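Local atomic coordinates of Bm4233, isoform b (Brugia malayi, PDB entry 6ANY), a protein that is a secreted venom allergen-like protein of the CAP superfamily that probably binds sterols and is a vaccine candidate for lymphatic filariasis. Residues V17-N20 against N21-S25. Residues are numbered along the deposited sequence; the frame is centred on the assembly and turned at random.
Sequences VRQN and NKFRS
Two consecutive turns of helix 10-28 meet where Gln-19 lies alongside Phe-23, one turn further on. Gln-19 CG, anti to its own N (chi1 175°), comes within 3.5 Å of Phe-23 CE2 on an oblique approach. The extended chain beyond CG carries the amide along the ring, the two planes 21° apart. Glutamine suits this half-covered place: its CG methylene and amide lie against CE2 and CZ while NE2 hydrogen-bonds to Thr-101 O, and Phe-23 itself stacks with Trp-108. Beneath them runs regular alpha-helical i to i+4 hydrogen bonding, including Phe-23 N to Gln-19 O, 2.9 Å and nearly straight. The buried face of this helix packs against the central sheet of the CAP domain, where Val-17 and Asn-20 touch Ile-146 of strand 145-153. Here Asn-20 ND2 sits 3.6 Å from Arg-24 CD, the amide and guanidinium planes almost perpendicular (82°). Val-17 CG1 lies 3.4 Å from Asn-21 ND2. Short amide and long guanidinium both hydrogen-bond to Met-138 O at the end of helix 133-138, through Asn-20 ND2 and Arg-24 NH1, while hydrogen bonds from Arg-24 NH2 to Leu-47 O and from Leu-49 N to Asn-21 OD1 tie the helix to the loop carrying both leucines.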
ATOM      1  N   VAL A  17       8.068   2.135   2.324  1.00 14.80           N
ATOM      2  CA  VAL A  17       7.927   2.913   1.086  1.00 16.89           C
ATOM      3  C   VAL A  17       8.649   2.251  -0.090  1.00 16.19           C
ATOM      4  O   VAL A  17       8.111   2.176  -1.191  1.00 14.24           O
ATOM      5  CB  VAL A  17       8.436   4.375   1.294  1.00 18.99           C
ATOM      6  CG1 VAL A  17       8.587   5.089  -0.016  1.00 23.30           C
ATOM      7  CG2 VAL A  17       7.446   5.146   2.133  1.00 18.82           C
ATOM      8  N   ARG A  18       9.867   1.796   0.154  1.00 16.54           N
ATOM      9  CA  ARG A  18      10.694   1.173  -0.815  1.00 17.00           C
ATOM     10  C   ARG A  18      10.063  -0.110  -1.292  1.00 15.28           C
ATOM     11  O   ARG A  18       9.970  -0.297  -2.538  1.00 14.36           O
ATOM     12  CB  ARG A  18      12.109   0.870  -0.256  1.00 21.43           C
ATOM     13  CG  ARG A  18      12.900   2.150  -0.111  1.00 27.41           C
ATOM     14  CD  ARG A  18      14.079   2.062   0.821  1.00 33.63           C
ATOM     15  NE  ARG A  18      14.705   3.395   1.033  1.00 40.97           N
ATOM     16  CZ  ARG A  18      15.745   3.645   1.849  1.00 39.62           C
ATOM     17  NH1 ARG A  18      16.358   2.672   2.569  1.00 40.25           N
ATOM     18  NH2 ARG A  18      16.171   4.886   1.948  1.00 41.28           N
ATOM     19  N   GLN A  19       9.543  -0.929  -0.368  1.00 11.51           N
ATOM     20  CA  GLN A  19       8.815  -2.149  -0.773  1.00 12.22           C
ATOM     21  C   GLN A  19       7.564  -1.869  -1.631  1.00 11.65           C
ATOM     22  O   GLN A  19       7.364  -2.495  -2.667  1.00 11.52           O
ATOM     23  CB  GLN A  19       8.413  -3.048   0.438  1.00 11.78           C
ATOM     24  CG  GLN A  19       7.547  -4.244   0.059  1.00 12.13           C
ATOM     25  CD  GLN A  19       6.940  -4.954   1.267  1.00 12.57           C
ATOM     26  OE1 GLN A  19       6.199  -4.328   2.043  1.00 12.90           O
ATOM     27  NE2 GLN A  19       7.238  -6.243   1.435  1.00 11.35           N
ATOM     28  N   ASN A  20       6.717  -0.974  -1.176  1.00 11.68           N
ATOM     29  CA  ASN A  20       5.451  -0.697  -1.883  1.00 11.80           C
ATOM     30  C   ASN A  20       5.747  -0.099  -3.279  1.00 11.57           C
ATOM     31  O   ASN A  20       5.085  -0.443  -4.215  1.00 10.61           O
ATOM     32  CB  ASN A  20       4.568   0.233  -1.050  1.00 11.49           C
ATOM     33  CG  ASN A  20       3.076   0.130  -1.406  1.00 12.01           C
ATOM     34  OD1 ASN A  20       2.239   0.479  -0.543  1.00 11.89           O
ATOM     35  ND2 ASN A  20       2.720  -0.262  -2.687  1.00 10.55           N
ATOM     36  N   ASN A  21       6.811   0.694  -3.408  1.00 13.36           N
ATOM     37  CA  ASN A  21       7.170   1.314  -4.672  1.00 13.83           C
ATOM     38  C   ASN A  21       7.820   0.287  -5.570  1.00 16.13           C
ATOM     39  O   ASN A  21       7.629   0.310  -6.783  1.00 15.45           O
ATOM     40  CB  ASN A  21       8.109   2.483  -4.511  1.00 14.05           C
ATOM     41  CG  ASN A  21       7.431   3.732  -4.113  1.00 13.77           C
ATOM     42  OD1 ASN A  21       6.234   3.955  -4.440  1.00 14.70           O
ATOM     43  ND2 ASN A  21       8.142   4.553  -3.350  1.00 12.85           N
ATOM     44  N   LYS A  22       8.621  -0.594  -5.008  1.00 19.61           N
ATOM     45  CA  LYS A  22       9.131  -1.741  -5.783  1.00 20.95           C
ATOM     46  C   LYS A  22       8.004  -2.612  -6.372  1.00 20.05           C
ATOM     47  O   LYS A  22       8.026  -2.966  -7.569  1.00 16.60           O
ATOM     48  CB  LYS A  22      10.038  -2.618  -4.939  1.00 25.36           C
ATOM     49  CG  LYS A  22      10.466  -3.901  -5.638  1.00 29.87           C
ATOM     50  CD  LYS A  22      11.583  -4.557  -4.820  1.00 36.19           C
ATOM     51  CE  LYS A  22      12.063  -5.905  -5.368  1.00 42.79           C
ATOM     52  NZ  LYS A  22      13.470  -6.205  -4.973  1.00 41.85           N
ATOM     53  N   PHE A  23       7.019  -2.936  -5.530  1.00 17.38           N
ATOM     54  CA  PHE A  23       5.846  -3.640  -6.003  1.00 17.58           C
ATOM     55  C   PHE A  23       5.197  -2.930  -7.168  1.00 15.38           C
ATOM     56  O   PHE A  23       4.858  -3.561  -8.155  1.00 14.07           O
ATOM     57  CB  PHE A  23       4.817  -3.858  -4.883  1.00 17.80           C
ATOM     58  CG  PHE A  23       5.187  -4.947  -3.895  1.00 18.54           C
ATOM     59  CD1 PHE A  23       5.947  -6.039  -4.270  1.00 22.67           C
ATOM     60  CD2 PHE A  23       4.727  -4.892  -2.604  1.00 19.75           C
ATOM     61  CE1 PHE A  23       6.265  -7.047  -3.355  1.00 23.40           C
ATOM     62  CE2 PHE A  23       5.025  -5.883  -1.673  1.00 20.25           C
ATOM     63  CZ  PHE A  23       5.775  -6.975  -2.048  1.00 20.79           C
ATOM     64  N   ARG A  24       4.999  -1.630  -7.014  1.00 13.84           N
ATOM     65  CA  ARG A  24       4.333  -0.840  -8.017  1.00 13.73           C
ATOM     66  C   ARG A  24       5.078  -0.842  -9.309  1.00 13.87           C
ATOM     67  O   ARG A  24       4.486  -1.034 -10.358  1.00 16.69           O
ATOM     68  CB  ARG A  24       4.125   0.574  -7.505  1.00 13.52           C
ATOM     69  CG  ARG A  24       2.893   0.654  -6.621  1.00 12.96           C
ATOM     70  CD  ARG A  24       2.966   1.816  -5.662  1.00 12.54           C
ATOM     71  NE  ARG A  24       2.470   3.069  -6.224  1.00 12.44           N
ATOM     72  CZ  ARG A  24       1.200   3.469  -6.253  1.00 12.39           C
ATOM     73  NH1 ARG A  24       0.239   2.747  -5.679  1.00 12.39           N
ATOM     74  NH2 ARG A  24       0.906   4.678  -6.761  1.00 12.33           N
ATOM     75  N   SER A  25       6.394  -0.658  -9.242  1.00 13.77           N
ATOM     76  CA  SER A  25       7.243  -0.687 -10.434  1.00 12.36           C
ATOM     77  C   SER A  25       7.241  -2.051 -11.121  1.00 12.56           C
ATOM     78  O   SER A  25       7.049  -2.154 -12.356  1.00 12.86           O
ATOM     79  CB  SER A  25       8.655  -0.242 -10.058  1.00 12.53           C
ATOM     80  OG  SER A  25       9.501  -0.422 -11.140  1.00 12.23           O
TER